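Local coordinates for spectinomycin phosphotransferase (Legionella pneumophila serogroup 1, PDB 3I0O), which probably transfers a phosphate group to the antibiotic spectinomycin, and binds spectinomycin, ADP and magnesium in the cleft between its two lobes, at residues D190-L195 / L277-H282; P148-I153 / I285-A290; F79-L84 / I97-F102. All coordinates share one frame; numbering follows the deposited sequence.

Contact 1: residues D190-L195 / L277-H282; sequences DTSEKL and LSYYRH
Thr-191 rests its CG2 methyl on one face of the His-282 imidazole, 3.5 Å from the ring centroid. The methyl sits off-centre, nearest NE2 and CD2, in a CH-pi contact. Thr-191 OG1 lies beside its own backbone N and bonds back to Arg-187 O, a turn earlier in the helix, which leaves the methyl branch to meet the ring. Ser-192 comes next, where the two segments bring their CA atoms nearest: those of Ser-192 and Tyr-279 are 5.4 Å apart. The segments, on helices 182-198 and 274-298, run roughly antiparallel, at 145°, with their axes 8.7 Å apart. Ser-192 OG approaches Tyr-279 CE1 obliquely to 3.4 Å, while its strongest polar partner is Glu-283 OE1. Ser-192 O lies in the plane of the tyrosine ring at its edge, 3.5 Å from CE1. The ring reaches this place because Tyr-279 CG is anti to the backbone N (chi1 165°), and Tyr-279 OH goes on to Arg-151 NH1. One turn further on, Leu-195 covers the other end of the seam. Its CB packs against Tyr-279 CB at 4.2 Å, and its CD2 branch lies 3.6 Å from Ser-278 OG. Facing Thr-191, the imidazole is held by its own helix: His-282 ND1 donates to Ser-278 O over 2.7 Å (165° at the hydrogen), with the acceptor close to the ring plane. His-282 N bonds the same oxygen from the other face of the carbonyl. No hydrogen bond joins the two segments directly. Within them cohesion therefore comes from methyl, ring and carbonyl-edge packing; just beyond, Ser-192 OG to Glu-283 OE1 supplies a hydrogen bond between the helices, while the ND1 bond restrains the rotation of the imidazole, offering Thr-191 a steady face.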
loop_
_atom_site.group_PDB
_atom_site.type_symbol
_atom_site.label_atom_id
_atom_site.label_comp_id
_atom_site.label_asym_id
_atom_site.label_seq_id
_atom_site.Cartn_x
_atom_site.Cartn_y
_atom_site.Cartn_z
ATOM N N ASP A 190 -11.924 -18.834 4.691
ATOM C CA ASP A 190 -12.116 -20.098 3.986
ATOM C C ASP A 190 -11.969 -19.992 2.470
ATOM O O ASP A 190 -11.394 -20.883 1.844
ATOM C CB ASP A 190 -13.479 -20.722 4.332
ATOM C CG ASP A 190 -13.615 -21.052 5.813
ATOM O OD1 ASP A 190 -12.583 -21.357 6.448
ATOM O OD2 ASP A 190 -14.754 -21.016 6.337
ATOM N N THR A 191 -12.478 -18.918 1.875
ATOM C CA THR A 191 -12.379 -18.761 0.430
ATOM C C THR A 191 -10.933 -18.536 -0.005
ATOM O O THR A 191 -10.501 -19.035 -1.037
ATOM C CB THR A 191 -13.251 -17.594 -0.064
ATOM O OG1 THR A 191 -14.620 -17.872 0.244
ATOM C CG2 THR A 191 -13.111 -17.409 -1.574
ATOM N N SER A 192 -10.189 -17.782 0.792
ATOM C CA SER A 192 -8.793 -17.509 0.494
ATOM C C SER A 192 -8.009 -18.819 0.582
ATOM O O SER A 192 -7.214 -19.130 -0.298
ATOM C CB SER A 192 -8.243 -16.478 1.488
ATOM O OG SER A 192 -6.852 -16.263 1.323
ATOM N N GLU A 193 -8.240 -19.586 1.648
ATOM C CA GLU A 193 -7.559 -20.872 1.842
ATOM C C GLU A 193 -7.916 -21.802 0.676
ATOM O O GLU A 193 -7.043 -22.407 0.045
ATOM C CB GLU A 193 -8.002 -21.508 3.169
ATOM C CG GLU A 193 -7.228 -22.759 3.584
ATOM C CD GLU A 193 -5.839 -22.456 4.145
ATOM O OE1 GLU A 193 -5.743 -21.679 5.123
ATOM O OE2 GLU A 193 -4.841 -23.000 3.617
ATOM N N LYS A 194 -9.211 -21.897 0.396
ATOM C CA LYS A 194 -9.730 -22.729 -0.683
ATOM C C LYS A 194 -9.091 -22.377 -2.032
ATOM O O LYS A 194 -8.486 -23.230 -2.690
ATOM C CB LYS A 194 -11.250 -22.556 -0.750
ATOM C CG LYS A 194 -11.945 -23.284 -1.876
ATOM C CD LYS A 194 -13.453 -23.131 -1.730
ATOM C CE LYS A 194 -14.214 -23.916 -2.792
ATOM N NZ LYS A 194 -15.689 -23.939 -2.533
ATOM N N LEU A 195 -9.224 -21.116 -2.439
ATOM C CA LEU A 195 -8.670 -20.652 -3.699
ATOM C C LEU A 195 -7.162 -20.828 -3.798
ATOM O O LEU A 195 -6.641 -21.066 -4.881
ATOM C CB LEU A 195 -9.020 -19.181 -3.914
ATOM C CG LEU A 195 -10.394 -18.835 -4.481
ATOM C CD1 LEU A 195 -11.484 -19.560 -3.714
ATOM C CD2 LEU A 195 -10.599 -17.329 -4.405
ATOM N N LEU A 277 -7.132 -13.559 -9.177
ATOM C CA LEU A 277 -7.668 -12.230 -8.939
ATOM C C LEU A 277 -8.638 -12.267 -7.767
ATOM O O LEU A 277 -8.694 -11.326 -6.985
ATOM C CB LEU A 277 -8.363 -11.710 -10.204
ATOM C CG LEU A 277 -8.680 -10.214 -10.296
ATOM C CD1 LEU A 277 -9.072 -9.854 -11.712
ATOM C CD2 LEU A 277 -9.803 -9.878 -9.343
ATOM N N SER A 278 -9.388 -13.359 -7.637
ATOM C CA SER A 278 -10.356 -13.503 -6.550
ATOM C C SER A 278 -9.624 -13.858 -5.253
ATOM O O SER A 278 -9.992 -13.394 -4.171
ATOM C CB SER A 278 -11.387 -14.583 -6.904
ATOM O OG SER A 278 -12.428 -14.661 -5.940
ATOM N N TYR A 279 -8.582 -14.675 -5.367
ATOM C CA TYR A 279 -7.788 -15.053 -4.205
ATOM C C TYR A 279 -7.309 -13.789 -3.491
ATOM O O TYR A 279 -7.592 -13.587 -2.307
ATOM C CB TYR A 279 -6.565 -15.872 -4.627
ATOM C CG TYR A 279 -5.522 -15.992 -3.535
ATOM C CD1 TYR A 279 -5.779 -16.718 -2.373
ATOM C CD2 TYR A 279 -4.292 -15.345 -3.646
ATOM C CE1 TYR A 279 -4.839 -16.799 -1.347
ATOM C CE2 TYR A 279 -3.342 -15.416 -2.625
ATOM C CZ TYR A 279 -3.625 -16.146 -1.478
ATOM O OH TYR A 279 -2.694 -16.223 -0.468
ATOM N N TYR A 280 -6.582 -12.945 -4.225
ATOM C CA TYR A 280 -6.043 -11.698 -3.683
ATOM C C TYR A 280 -7.094 -10.806 -3.023
ATOM O O TYR A 280 -6.885 -10.334 -1.905
ATOM C CB TYR A 280 -5.281 -10.927 -4.770
ATOM C CG TYR A 280 -3.888 -11.466 -5.002
ATOM C CD1 TYR A 280 -2.965 -11.532 -3.956
ATOM C CD2 TYR A 280 -3.486 -11.902 -6.262
ATOM C CE1 TYR A 280 -1.672 -12.019 -4.159
ATOM C CE2 TYR A 280 -2.199 -12.391 -6.479
ATOM C CZ TYR A 280 -1.298 -12.447 -5.426
ATOM O OH TYR A 280 -0.027 -12.924 -5.639
ATOM N N ARG A 281 -8.220 -10.584 -3.695
ATOM C CA ARG A 281 -9.277 -9.765 -3.116
ATOM C C ARG A 281 -9.722 -10.308 -1.746
ATOM O O ARG A 281 -10.107 -9.537 -0.860
ATOM C CB ARG A 281 -10.480 -9.689 -4.061
ATOM C CG ARG A 281 -10.199 -8.910 -5.323
ATOM C CD ARG A 281 -11.460 -8.521 -6.066
ATOM N NE ARG A 281 -11.171 -7.517 -7.088
ATOM C CZ ARG A 281 -12.030 -7.124 -8.025
ATOM N NH1 ARG A 281 -13.252 -7.647 -8.089
ATOM N NH2 ARG A 281 -11.672 -6.195 -8.899
ATOM N N HIS A 282 -9.672 -11.629 -1.572
ATOM C CA HIS A 282 -10.070 -12.234 -0.302
ATOM C C HIS A 282 -8.908 -12.189 0.687
ATOM O O HIS A 282 -9.062 -11.744 1.818
ATOM C CB HIS A 282 -10.512 -13.694 -0.494
ATOM C CG HIS A 282 -11.855 -13.852 -1.138
ATOM N ND1 HIS A 282 -12.064 -13.670 -2.488
ATOM C CD2 HIS A 282 -13.062 -14.174 -0.612
ATOM C CE1 HIS A 282 -13.340 -13.872 -2.767
ATOM N NE2 HIS A 282 -13.967 -14.178 -1.645
#

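Contact 2: residues P148-I153 / I285-A290; sequences PKWREI and IVEDIA. With SMI (spectinomycin), chain C.
Trp-150 lays its indole against the side chain of Glu-287, joining helix 149-158 to helix 274-298 in the helical C-terminal lobe of a kinase-like aminoglycoside phosphotransferase fold. Glu-287 CG stands over the indole face, 3.6 Å from the centroid of the five-membered ring, as a CH-pi contact. With CG anti to the backbone N (chi1 -172°) and the chain extended beyond it, the glutamate runs across the ring, and its carboxylate stacks with a tilt of 21°. Glu-287 OE1 comes within 3.2 Å of Trp-150 NE1, but the angle is too poor for a hydrogen bond. Lys-149 NZ lies over the opposite face toward the rim, so oppositely charged groups flank the indole. The ring's other end, at CE3, meets Ala-290 CB at 3.9 Å, and Ile-153 CG2 packs on the same methyl at 3.8 Å. Val-286 CG1 fills in beside Trp-150 CB, near the start of the seam. The two segments cross at 49° with axes 8.5 Å apart. Arg-151, whose CB is directed away, still brushes Val-286 CG1 with its CG; in the next shell its bent chain takes the guanidinium to salt bridges with Glu-283 of helix 274-298 and with Glu-193, and to Tyr-146 O. Asp-288 turns from helix 149-158 toward bound spectinomycin, where its OD2 bonds O5 at 2.7 Å and its OD1 takes the antibiotic's N8 at 2.8 Å.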
loop_
_atom_site.group_PDB
_atom_site.type_symbol
_atom_site.label_atom_id
_atom_site.label_comp_id
_atom_site.label_asym_id
_atom_site.label_seq_id
_atom_site.Cartn_x
_atom_site.Cartn_y
_atom_site.Cartn_z
ATOM N N PRO A 148 0.155 -19.024 4.421
ATOM C CA PRO A 148 -1.070 -19.106 5.224
ATOM C C PRO A 148 -0.927 -18.277 6.497
ATOM O O PRO A 148 -1.788 -18.314 7.376
ATOM C CB PRO A 148 -1.183 -20.598 5.514
ATOM C CG PRO A 148 0.265 -20.982 5.701
ATOM C CD PRO A 148 0.956 -20.258 4.554
ATOM N N LYS A 149 0.165 -17.526 6.583
ATOM C CA LYS A 149 0.447 -16.694 7.751
ATOM C C LYS A 149 -0.727 -15.854 8.272
ATOM O O LYS A 149 -1.022 -15.873 9.472
ATOM C CB LYS A 149 1.630 -15.770 7.460
ATOM C CG LYS A 149 2.018 -14.858 8.618
ATOM C CD LYS A 149 3.226 -14.006 8.257
ATOM C CE LYS A 149 3.687 -13.145 9.430
ATOM N NZ LYS A 149 2.727 -12.055 9.760
ATOM N N TRP A 150 -1.393 -15.115 7.390
ATOM C CA TRP A 150 -2.500 -14.272 7.832
ATOM C C TRP A 150 -3.790 -15.051 8.121
ATOM O O TRP A 150 -4.539 -14.686 9.024
ATOM C CB TRP A 150 -2.769 -13.157 6.811
ATOM C CG TRP A 150 -1.538 -12.369 6.444
ATOM C CD1 TRP A 150 -0.869 -12.405 5.251
ATOM C CD2 TRP A 150 -0.819 -11.447 7.277
ATOM N NE1 TRP A 150 0.218 -11.564 5.290
ATOM C CE2 TRP A 150 0.273 -10.964 6.520
ATOM C CE3 TRP A 150 -0.989 -10.984 8.588
ATOM C CZ2 TRP A 150 1.190 -10.039 7.031
ATOM C CZ3 TRP A 150 -0.080 -10.068 9.097
ATOM C CH2 TRP A 150 0.997 -9.604 8.318
ATOM N N ARG A 151 -4.047 -16.111 7.362
ATOM C CA ARG A 151 -5.235 -16.927 7.580
ATOM C C ARG A 151 -5.215 -17.583 8.972
ATOM O O ARG A 151 -6.254 -17.727 9.615
ATOM C CB ARG A 151 -5.351 -17.993 6.483
ATOM C CG ARG A 151 -5.769 -17.425 5.128
ATOM C CD ARG A 151 -5.954 -18.498 4.074
ATOM N NE ARG A 151 -4.691 -19.094 3.635
ATOM C CZ ARG A 151 -3.827 -18.524 2.794
ATOM N NH1 ARG A 151 -4.066 -17.323 2.282
ATOM N NH2 ARG A 151 -2.724 -19.171 2.449
ATOM N N GLU A 152 -4.026 -17.969 9.430
ATOM C CA GLU A 152 -3.853 -18.590 10.738
ATOM C C GLU A 152 -4.110 -17.590 11.858
ATOM O O GLU A 152 -4.775 -17.902 12.853
ATOM C CB GLU A 152 -2.437 -19.143 10.870
ATOM C CG GLU A 152 -2.200 -20.428 10.104
ATOM C CD GLU A 152 -0.721 -20.804 10.020
ATOM O OE1 GLU A 152 -0.007 -20.662 11.042
ATOM O OE2 GLU A 152 -0.280 -21.252 8.934
ATOM N N ILE A 153 -3.571 -16.386 11.701
ATOM C CA ILE A 153 -3.759 -15.343 12.696
ATOM C C ILE A 153 -5.244 -15.004 12.876
ATOM O O ILE A 153 -5.725 -14.885 14.004
ATOM C CB ILE A 153 -2.952 -14.075 12.316
ATOM C CG1 ILE A 153 -1.458 -14.346 12.521
ATOM C CG2 ILE A 153 -3.387 -12.888 13.161
ATOM C CD1 ILE A 153 -0.539 -13.252 12.016
ATOM N N ILE A 285 -8.036 -8.794 2.259
ATOM C CA ILE A 285 -8.948 -8.425 3.342
ATOM C C ILE A 285 -8.632 -9.266 4.587
ATOM O O ILE A 285 -8.762 -8.792 5.716
ATOM C CB ILE A 285 -10.424 -8.636 2.948
ATOM C CG1 ILE A 285 -10.776 -7.771 1.731
ATOM C CG2 ILE A 285 -11.321 -8.299 4.128
ATOM C CD1 ILE A 285 -12.057 -8.191 1.046
ATOM N N VAL A 286 -8.206 -10.510 4.376
ATOM C CA VAL A 286 -7.852 -11.383 5.493
ATOM C C VAL A 286 -6.678 -10.763 6.232
ATOM O O VAL A 286 -6.645 -10.758 7.466
ATOM C CB VAL A 286 -7.447 -12.803 5.019
ATOM C CG1 VAL A 286 -6.638 -13.514 6.103
ATOM C CG2 VAL A 286 -8.694 -13.600 4.686
ATOM N N GLU A 287 -5.720 -10.235 5.471
ATOM C CA GLU A 287 -4.544 -9.599 6.053
ATOM C C GLU A 287 -4.969 -8.397 6.899
ATOM O O GLU A 287 -4.505 -8.227 8.038
ATOM C CB GLU A 287 -3.559 -9.149 4.956
ATOM C CG GLU A 287 -2.204 -8.651 5.500
ATOM C CD GLU A 287 -1.152 -8.391 4.414
ATOM O OE1 GLU A 287 -0.998 -9.231 3.501
ATOM O OE2 GLU A 287 -0.460 -7.352 4.482
ATOM N N ASP A 288 -5.849 -7.560 6.353
ATOM C CA ASP A 288 -6.295 -6.399 7.102
ATOM C C ASP A 288 -7.017 -6.827 8.367
ATOM O O ASP A 288 -6.806 -6.243 9.427
ATOM C CB ASP A 288 -7.185 -5.495 6.250
ATOM C CG ASP A 288 -6.379 -4.509 5.408
ATOM O OD1 ASP A 288 -5.139 -4.426 5.585
ATOM O OD2 ASP A 288 -6.987 -3.810 4.572
ATOM N N ILE A 289 -7.853 -7.857 8.269
ATOM C CA ILE A 289 -8.571 -8.340 9.451
ATOM C C ILE A 289 -7.550 -8.758 10.515
ATOM O O ILE A 289 -7.703 -8.432 11.690
ATOM C CB ILE A 289 -9.492 -9.548 9.108
ATOM C CG1 ILE A 289 -10.686 -9.077 8.288
ATOM C CG2 ILE A 289 -9.997 -10.209 10.378
ATOM C CD1 ILE A 289 -11.455 -10.205 7.644
ATOM N N ALA A 290 -6.505 -9.463 10.084
ATOM C CA ALA A 290 -5.441 -9.926 10.970
ATOM C C ALA A 290 -4.631 -8.782 11.601
ATOM O O ALA A 290 -4.307 -8.825 12.788
ATOM C CB ALA A 290 -4.502 -10.863 10.201
HETATM O O1 SMI C . -5.470 1.878 3.350
HETATM C C2 SMI C . -6.700 2.449 3.869
HETATM C C2M SMI C . -6.386 3.810 4.479
HETATM C C3 SMI C . -7.334 1.490 4.944
HETATM C C4 SMI C . -7.575 0.181 4.234
HETATM C C5 SMI C . -6.187 -0.296 3.860
HETATM O O5 SMI C . -6.373 -1.562 3.219
HETATM C C6 SMI C . -5.668 0.569 2.743
HETATM O O1B SMI C . -5.307 -0.468 4.963
HETATM O O2B SMI C . -4.308 0.272 2.371
HETATM C C7 SMI C . -4.072 -0.957 4.497
HETATM C C8 SMI C . -3.147 -1.192 5.704
HETATM N N8 SMI C . -3.841 -2.162 6.580
HETATM C C8M SMI C . -3.049 -2.450 7.781
HETATM C C9 SMI C . -1.797 -1.772 5.171
HETATM O O9 SMI C . -2.050 -3.009 4.482
HETATM C C10 SMI C . -1.140 -0.761 4.179
HETATM N N10 SMI C . 0.032 -1.244 3.651
HETATM C C1M SMI C . 1.059 -1.519 4.665
HETATM C C11 SMI C . -2.109 -0.494 3.029
HETATM O O11 SMI C . -1.515 0.440 2.158
HETATM C C12 SMI C . -3.437 0.054 3.522
HETATM O O4A SMI C . -8.201 -0.829 5.033
HETATM O O4B SMI C . -8.481 0.626 3.303
#

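Contact 3: residues F79-L84 / I97-F102; sequences FPIHTL and IIAYPF. With ADP (adenosine-5'-diphosphate), chain B.
Ile-81 CG1 lies beside the backbone N and the chain then extends (chi1 -70°, chi2 156°), which carries CD1 over the peptide between Tyr-100 and Pro-101, with Pro-101 CD 4.1 Å away. Tyr-100, its CG anti to the carbonyl carbon (chi1 -60°), swings its ring back alongside Pro-80, and CE2 meets Pro-80 CG at 3.6 Å, obliquely to the ring. Between these side chains one direct bond joins the backbones: Ile-81 N donates to Ala-99 O at 2.9 Å. Pro-80 CA adds a CA-H...O contact to the same oxygen. Strand 96-101 belongs to the antiparallel sheet of the N-terminal lobe of this kinase-like fold; Ile-98 and Tyr-100 pair with Lys-52 and Phe-50 of strand 48-54, while Ala-99 turns its backbone to the irregular segment 79-84. There a water completes the link, donating to Ile-81 O at 2.7 Å and accepting from Ala-99 N at 3.1 Å. Where the strand ends, the chain reads the adenine as a kinase hinge does. Pro-101 O accepts from ADP N6 at 3.2 Å, and Ile-103 N bonds the nucleotide as well. ADP points its C2 at the centre of one face of the Phe-102 ring, 3.6 Å above the ring plane.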
loop_
_atom_site.group_PDB
_atom_site.type_symbol
_atom_site.label_atom_id
_atom_site.label_comp_id
_atom_site.label_asym_id
_atom_site.label_seq_id
_atom_site.Cartn_x
_atom_site.Cartn_y
_atom_site.Cartn_z
ATOM N N PHE A 79 10.840 10.479 -8.185
ATOM C CA PHE A 79 12.252 10.149 -8.003
ATOM C C PHE A 79 12.864 10.952 -6.854
ATOM O O PHE A 79 12.728 12.172 -6.787
ATOM C CB PHE A 79 13.045 10.398 -9.294
ATOM C CG PHE A 79 14.351 9.642 -9.354
ATOM C CD1 PHE A 79 14.360 8.264 -9.570
ATOM C CD2 PHE A 79 15.568 10.299 -9.168
ATOM C CE1 PHE A 79 15.558 7.546 -9.602
ATOM C CE2 PHE A 79 16.780 9.588 -9.195
ATOM C CZ PHE A 79 16.771 8.204 -9.414
ATOM N N PRO A 80 13.560 10.268 -5.940
ATOM C CA PRO A 80 14.195 10.917 -4.789
ATOM C C PRO A 80 15.230 11.966 -5.194
ATOM O O PRO A 80 15.715 11.983 -6.321
ATOM C CB PRO A 80 14.849 9.752 -4.033
ATOM C CG PRO A 80 14.095 8.541 -4.499
ATOM C CD PRO A 80 13.867 8.830 -5.966
ATOM N N ILE A 81 15.560 12.832 -4.252
ATOM C CA ILE A 81 16.550 13.868 -4.460
ATOM C C ILE A 81 17.906 13.325 -4.001
ATOM O O ILE A 81 17.995 12.673 -2.963
ATOM C CB ILE A 81 16.155 15.107 -3.661
ATOM C CG1 ILE A 81 14.922 15.725 -4.318
ATOM C CG2 ILE A 81 17.298 16.102 -3.607
ATOM C CD1 ILE A 81 14.123 16.541 -3.394
ATOM N N HIS A 82 18.946 13.587 -4.790
ATOM C CA HIS A 82 20.303 13.119 -4.496
ATOM C C HIS A 82 21.005 13.845 -3.354
ATOM O O HIS A 82 20.868 15.063 -3.199
ATOM C CB HIS A 82 21.210 13.244 -5.732
ATOM C CG HIS A 82 20.812 12.375 -6.881
ATOM N ND1 HIS A 82 19.873 12.755 -7.814
ATOM C CD2 HIS A 82 21.220 11.136 -7.240
ATOM C CE1 HIS A 82 19.718 11.786 -8.699
ATOM N NE2 HIS A 82 20.525 10.792 -8.373
ATOM N N THR A 83 21.768 13.090 -2.567
ATOM C CA THR A 83 22.547 13.672 -1.482
ATOM C C THR A 83 23.815 14.206 -2.160
ATOM O O THR A 83 24.054 13.942 -3.344
ATOM C CB THR A 83 22.962 12.620 -0.422
ATOM O OG1 THR A 83 23.804 11.637 -1.030
ATOM C CG2 THR A 83 21.741 11.928 0.175
ATOM N N LEU A 84 24.625 14.951 -1.420
ATOM C CA LEU A 84 25.851 15.500 -1.977
ATOM C C LEU A 84 26.791 14.382 -2.412
ATOM O O LEU A 84 27.736 14.613 -3.159
ATOM C CB LEU A 84 26.538 16.407 -0.951
ATOM C CG LEU A 84 25.766 17.690 -0.628
ATOM C CD1 LEU A 84 26.464 18.460 0.489
ATOM C CD2 LEU A 84 25.656 18.538 -1.885
ATOM N N ILE A 97 17.504 9.015 5.760
ATOM C CA ILE A 97 16.776 10.157 5.192
ATOM C C ILE A 97 16.499 9.957 3.699
ATOM O O ILE A 97 17.369 9.518 2.944
ATOM C CB ILE A 97 17.557 11.493 5.319
ATOM C CG1 ILE A 97 17.866 11.805 6.781
ATOM C CG2 ILE A 97 16.730 12.626 4.728
ATOM C CD1 ILE A 97 18.627 13.104 6.974
ATOM N N ILE A 98 15.283 10.282 3.278
ATOM C CA ILE A 98 14.911 10.174 1.877
ATOM C C ILE A 98 14.068 11.387 1.525
ATOM O O ILE A 98 12.945 11.545 2.003
ATOM C CB ILE A 98 14.094 8.904 1.581
ATOM C CG1 ILE A 98 14.827 7.672 2.111
ATOM C CG2 ILE A 98 13.866 8.783 0.071
ATOM C CD1 ILE A 98 14.171 6.362 1.727
ATOM N N ALA A 99 14.621 12.248 0.687
ATOM C CA ALA A 99 13.920 13.446 0.282
ATOM C C ALA A 99 13.338 13.292 -1.122
ATOM O O ALA A 99 13.873 12.568 -1.958
ATOM C CB ALA A 99 14.871 14.619 0.331
ATOM N N TYR A 100 12.226 13.961 -1.370
ATOM C CA TYR A 100 11.593 13.927 -2.675
ATOM C C TYR A 100 11.054 15.314 -2.905
ATOM O O TYR A 100 10.939 16.094 -1.978
ATOM C CB TYR A 100 10.375 12.994 -2.715
ATOM C CG TYR A 100 10.609 11.546 -2.388
ATOM C CD1 TYR A 100 10.643 11.103 -1.065
ATOM C CD2 TYR A 100 10.744 10.601 -3.404
ATOM C CE1 TYR A 100 10.799 9.758 -0.766
ATOM C CE2 TYR A 100 10.901 9.247 -3.111
ATOM C CZ TYR A 100 10.926 8.831 -1.794
ATOM O OH TYR A 100 11.068 7.491 -1.505
ATOM N N PRO A 101 10.758 15.659 -4.158
ATOM C CA PRO A 101 10.205 17.003 -4.322
ATOM C C PRO A 101 8.788 16.870 -3.737
ATOM O O PRO A 101 8.257 15.758 -3.646
ATOM C CB PRO A 101 10.196 17.191 -5.833
ATOM C CG PRO A 101 10.069 15.782 -6.362
ATOM C CD PRO A 101 10.984 14.999 -5.456
ATOM N N PHE A 102 8.173 17.975 -3.335
ATOM C CA PHE A 102 6.839 17.901 -2.774
ATOM C C PHE A 102 5.805 17.993 -3.883
ATOM O O PHE A 102 5.870 18.894 -4.721
ATOM C CB PHE A 102 6.614 19.036 -1.775
ATOM C CG PHE A 102 5.434 18.820 -0.867
ATOM C CD1 PHE A 102 5.608 18.275 0.394
ATOM C CD2 PHE A 102 4.146 19.155 -1.280
ATOM C CE1 PHE A 102 4.512 18.063 1.244
ATOM C CE2 PHE A 102 3.047 18.948 -0.444
ATOM C CZ PHE A 102 3.232 18.401 0.825
HETATM P PB ADP B . 2.729 5.172 3.798
HETATM O O1B ADP B . 3.261 3.874 3.325
HETATM O O2B ADP B . 2.976 5.597 5.195
HETATM O O3B ADP B . 1.132 5.193 3.536
HETATM P PA ADP B . 2.830 6.612 1.297
HETATM O O1A ADP B . 4.039 6.550 0.449
HETATM O O2A ADP B . 1.666 5.767 0.952
HETATM O O3A ADP B . 3.290 6.339 2.830
HETATM O "O5'" ADP B . 2.333 8.148 1.371
HETATM C "C5'" ADP B . 1.230 8.527 2.222
HETATM C "C4'" ADP B . 0.757 9.958 1.925
HETATM O "O4'" ADP B . 1.846 10.893 2.002
HETATM C "C3'" ADP B . 0.186 10.170 0.513
HETATM O "O3'" ADP B . -1.242 10.012 0.543
HETATM C "C2'" ADP B . 0.522 11.649 0.264
HETATM O "O2'" ADP B . -0.501 12.476 0.855
HETATM C "C1'" ADP B . 1.855 11.916 0.991
HETATM N N9 ADP B . 3.053 11.940 0.089
HETATM C C8 ADP B . 3.852 10.892 -0.314
HETATM N N7 ADP B . 4.823 11.234 -1.110
HETATM C C5 ADP B . 4.670 12.608 -1.255
HETATM C C6 ADP B . 5.400 13.612 -1.996
HETATM N N6 ADP B . 6.461 13.329 -2.744
HETATM N N1 ADP B . 4.967 14.909 -1.917
HETATM C C2 ADP B . 3.890 15.199 -1.159
HETATM N N3 ADP B . 3.138 14.355 -0.431
HETATM C C4 ADP B . 3.592 13.057 -0.527
HETATM O O HOH W 1 17.152 11.324 -0.775
#

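In the fold
Contacts 1 and 2 share helix 274-298, which meets helix 182-198 in the first and helix 149-158 in the second. Their centres are about 11 Å apart, and they touch through Arg-151, which also makes a weak hydrogen bond to Ser-192. Contact 3 lies in the other lobe, its centre about 39 Å from that of contact 1 and about 35 Å from that of contact 2. All three are partly buried. Between the segments themselves the helix pairs pack through side chains, with Glu-283 taking polar bonds from both partner helices; contact 3 adds a backbone bond and a water bridge to its packing. Contacts 2 and 3 border spectinomycin and ADP; contact 1 touches neither.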